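Local structure of protease Do-like 1, chloroplastic (Arabidopsis thaliana, 3QO6) at residues B[27-39]-B[72-84]. The protein is a chloroplast serine protease of the HtrA (Deg) type, required at high temperature, that may degrade damaged proteins. Numbering follows the deposited sequence.
Sequences TPSVVYITNLAVR and VIRGASDLRVTLA
N35 reaches off its strand into the turn from I73 to A76 that leads into strand 78-82. Its CB passes 4.2 Å from V72 O. CG lies anti to the backbone N (chi1 -172°), which carries the amide across to A76, whose CB is 3.5 Å from CG. OD1 rests on that same methyl. ND2 uses both N-H groups, giving one to V72 O at 3.1 Å and the other to R74 O at 3.2 Å; both acceptors lie in the amide plane, although ND2 sits above the carbonyl plane of R74. Two bonds thus fix the amide's rotation and brace the type II turn. A leucine here would probably leave the V72 and R74 carbonyls without these donors and the turn less firmly held. Beside it, I33 sets CG1 against V81 CG1 at 3.9 Å and CG2 against V72 and I73, on the face backed by L105. On the other face, L36 CD2 meets R80 CD at 3.7 Å, while the R80 guanidinium pairs with D90. The backbones bond antiparallel, T34 N to R80 O (2.7 Å, 174°) among them. Strands 30-40 and 78-82 are the first and last of the sheet, so this seam closes the six-stranded N-terminal barrel of the chymotrypsin-like fold, and V72 packs beside H71 and S180 of the predicted charge relay system.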
# COMPACT_ATOMS: atom_id res chain seq x y z
N THR B 27 15.66 -34.00 20.97
CA THR B 27 15.82 -33.45 19.62
C THR B 27 15.89 -34.56 18.58
O THR B 27 15.47 -34.36 17.45
CB THR B 27 17.05 -32.50 19.50
OG1 THR B 27 17.08 -31.93 18.18
CG2 THR B 27 18.33 -33.22 19.73
N PRO B 28 16.42 -35.74 18.95
CA PRO B 28 16.51 -36.84 17.98
C PRO B 28 15.13 -37.26 17.47
O PRO B 28 15.01 -37.65 16.31
CB PRO B 28 17.18 -37.94 18.78
CG PRO B 28 18.12 -37.17 19.65
CD PRO B 28 17.20 -36.08 20.16
N SER B 29 14.11 -37.16 18.31
CA SER B 29 12.76 -37.52 17.88
C SER B 29 12.12 -36.51 16.93
O SER B 29 11.07 -36.78 16.35
CB SER B 29 11.83 -37.64 19.09
OG SER B 29 12.23 -38.68 19.93
N VAL B 30 12.74 -35.35 16.76
CA VAL B 30 12.13 -34.34 15.90
C VAL B 30 12.64 -34.45 14.49
O VAL B 30 13.80 -34.80 14.29
CB VAL B 30 12.34 -32.87 16.51
CG1 VAL B 30 11.83 -31.81 15.58
CG2 VAL B 30 11.58 -32.75 17.84
N VAL B 31 11.79 -34.16 13.51
CA VAL B 31 12.17 -34.23 12.10
C VAL B 31 11.78 -32.98 11.31
O VAL B 31 10.89 -32.22 11.74
CB VAL B 31 11.50 -35.46 11.40
CG1 VAL B 31 11.74 -36.71 12.24
CG2 VAL B 31 9.99 -35.21 11.16
N TYR B 32 12.44 -32.78 10.15
CA TYR B 32 12.17 -31.66 9.26
C TYR B 32 11.30 -32.21 8.10
O TYR B 32 11.56 -33.29 7.60
CB TYR B 32 13.51 -31.10 8.75
CG TYR B 32 13.46 -29.72 8.10
CD1 TYR B 32 14.27 -28.67 8.58
CD2 TYR B 32 12.67 -29.47 6.97
CE1 TYR B 32 14.30 -27.41 7.94
CE2 TYR B 32 12.69 -28.22 6.32
CZ TYR B 32 13.50 -27.19 6.80
OH TYR B 32 13.49 -25.96 6.17
N ILE B 33 10.26 -31.50 7.68
CA ILE B 33 9.40 -31.98 6.60
C ILE B 33 9.40 -31.07 5.36
O ILE B 33 9.12 -29.89 5.47
CB ILE B 33 7.93 -32.09 7.11
CG1 ILE B 33 7.80 -33.31 8.05
CG2 ILE B 33 6.93 -32.15 5.92
CD1 ILE B 33 6.37 -33.53 8.61
N THR B 34 9.70 -31.60 4.18
CA THR B 34 9.66 -30.72 2.99
C THR B 34 8.56 -31.01 1.98
O THR B 34 8.46 -32.10 1.42
CB THR B 34 10.97 -30.71 2.21
OG1 THR B 34 12.06 -30.98 3.09
CG2 THR B 34 11.14 -29.33 1.54
N ASN B 35 7.77 -29.97 1.74
CA ASN B 35 6.62 -29.94 0.84
C ASN B 35 7.08 -29.53 -0.57
O ASN B 35 7.01 -28.34 -0.89
CB ASN B 35 5.63 -28.90 1.40
CG ASN B 35 4.28 -28.88 0.69
OD1 ASN B 35 4.21 -28.79 -0.55
ND2 ASN B 35 3.20 -28.93 1.47
N LEU B 36 7.54 -30.47 -1.40
CA LEU B 36 8.01 -30.12 -2.76
C LEU B 36 6.88 -29.92 -3.77
O LEU B 36 6.01 -30.78 -3.92
CB LEU B 36 8.94 -31.20 -3.32
CG LEU B 36 10.29 -31.41 -2.65
CD1 LEU B 36 10.12 -31.54 -1.14
CD2 LEU B 36 10.94 -32.67 -3.26
N ALA B 37 6.89 -28.79 -4.47
CA ALA B 37 5.85 -28.52 -5.47
C ALA B 37 6.44 -28.61 -6.88
O ALA B 37 7.65 -28.47 -7.09
CB ALA B 37 5.20 -27.16 -5.25
N VAL B 38 5.56 -28.83 -7.84
CA VAL B 38 5.98 -28.97 -9.22
C VAL B 38 6.17 -27.63 -9.91
O VAL B 38 5.30 -26.77 -9.88
CB VAL B 38 4.96 -29.80 -10.02
CG1 VAL B 38 5.38 -29.88 -11.47
CG2 VAL B 38 4.84 -31.20 -9.43
N ARG B 39 7.34 -27.46 -10.52
CA ARG B 39 7.65 -26.23 -11.24
C ARG B 39 8.26 -26.61 -12.60
O ARG B 39 8.85 -27.68 -12.75
CB ARG B 39 8.62 -25.37 -10.42
CG ARG B 39 8.03 -24.83 -9.11
CD ARG B 39 6.96 -23.75 -9.36
NE ARG B 39 6.40 -23.19 -8.12
CZ ARG B 39 5.44 -23.76 -7.39
NH1 ARG B 39 4.90 -24.91 -7.76
NH2 ARG B 39 5.00 -23.17 -6.28
N VAL B 72 0.52 -28.60 7.06
CA VAL B 72 1.91 -28.62 6.60
C VAL B 72 2.07 -29.54 5.38
O VAL B 72 2.93 -29.33 4.53
CB VAL B 72 2.83 -29.15 7.74
CG1 VAL B 72 4.21 -29.51 7.21
CG2 VAL B 72 2.93 -28.13 8.85
N ILE B 73 1.22 -30.56 5.33
CA ILE B 73 1.20 -31.60 4.29
C ILE B 73 0.33 -31.21 3.10
O ILE B 73 0.62 -31.58 1.96
CB ILE B 73 0.67 -32.92 4.93
CG1 ILE B 73 1.76 -33.54 5.78
CG2 ILE B 73 0.17 -33.89 3.92
CD1 ILE B 73 3.10 -33.59 5.14
N ARG B 74 -0.74 -30.48 3.37
CA ARG B 74 -1.65 -30.06 2.31
C ARG B 74 -0.95 -29.65 1.03
O ARG B 74 0.02 -28.89 1.07
CB ARG B 74 -2.51 -28.89 2.78
CG ARG B 74 -3.81 -29.26 3.47
CD ARG B 74 -5.01 -29.14 2.53
NE ARG B 74 -5.25 -27.75 2.14
CZ ARG B 74 -5.87 -27.38 1.02
NH1 ARG B 74 -6.32 -28.29 0.16
NH2 ARG B 74 -6.02 -26.09 0.76
N GLY B 75 -1.46 -30.16 -0.09
CA GLY B 75 -0.94 -29.82 -1.42
C GLY B 75 0.46 -30.22 -1.88
O GLY B 75 0.97 -29.63 -2.83
N ALA B 76 1.09 -31.20 -1.25
CA ALA B 76 2.43 -31.60 -1.67
C ALA B 76 2.49 -32.71 -2.74
O ALA B 76 2.13 -33.87 -2.47
CB ALA B 76 3.23 -32.03 -0.46
N SER B 77 2.95 -32.37 -3.95
CA SER B 77 3.06 -33.39 -4.97
C SER B 77 3.95 -34.50 -4.39
O SER B 77 3.75 -35.69 -4.67
CB SER B 77 3.63 -32.81 -6.28
OG SER B 77 4.86 -32.17 -6.09
N ASP B 78 4.89 -34.12 -3.54
CA ASP B 78 5.78 -35.07 -2.88
C ASP B 78 6.26 -34.42 -1.59
O ASP B 78 6.35 -33.20 -1.50
CB ASP B 78 6.99 -35.42 -3.76
CG ASP B 78 7.91 -36.48 -3.12
OD1 ASP B 78 9.03 -36.67 -3.64
OD2 ASP B 78 7.51 -37.12 -2.12
N LEU B 79 6.55 -35.24 -0.58
CA LEU B 79 7.03 -34.74 0.69
C LEU B 79 8.10 -35.66 1.18
O LEU B 79 8.02 -36.87 0.98
CB LEU B 79 5.89 -34.59 1.70
CG LEU B 79 4.76 -35.60 1.75
CD1 LEU B 79 5.17 -36.76 2.65
CD2 LEU B 79 3.49 -34.95 2.27
N ARG B 80 9.11 -35.06 1.79
CA ARG B 80 10.26 -35.78 2.32
C ARG B 80 10.54 -35.37 3.75
O ARG B 80 10.49 -34.18 4.08
CB ARG B 80 11.49 -35.45 1.47
CG ARG B 80 11.21 -35.31 -0.03
CD ARG B 80 12.48 -35.02 -0.86
NE ARG B 80 13.58 -35.98 -0.62
CZ ARG B 80 13.42 -37.30 -0.49
NH1 ARG B 80 12.21 -37.84 -0.56
NH2 ARG B 80 14.49 -38.08 -0.30
N VAL B 81 10.83 -36.34 4.61
CA VAL B 81 11.16 -36.01 5.99
C VAL B 81 12.67 -36.17 6.20
O VAL B 81 13.24 -37.16 5.77
CB VAL B 81 10.42 -36.93 7.02
CG1 VAL B 81 8.92 -36.84 6.85
CG2 VAL B 81 10.87 -38.34 6.87
N THR B 82 13.31 -35.19 6.82
CA THR B 82 14.74 -35.30 7.11
C THR B 82 14.86 -35.61 8.58
O THR B 82 14.22 -34.96 9.42
CB THR B 82 15.51 -34.00 6.88
OG1 THR B 82 15.35 -33.56 5.52
CG2 THR B 82 16.98 -34.24 7.14
N LEU B 83 15.67 -36.60 8.92
CA LEU B 83 15.82 -36.96 10.31
C LEU B 83 16.99 -36.22 10.92
O LEU B 83 17.73 -35.52 10.21
CB LEU B 83 16.00 -38.48 10.43
CG LEU B 83 14.71 -39.29 10.63
CD1 LEU B 83 13.62 -38.78 9.72
CD2 LEU B 83 14.98 -40.75 10.37
N ALA B 84 17.14 -36.36 12.24
CA ALA B 84 18.19 -35.72 13.01
C ALA B 84 19.51 -35.69 12.25
O ALA B 84 19.98 -34.61 11.91
CB ALA B 84 18.36 -36.45 14.34
O HOH W 1 15.18 -37.17 13.57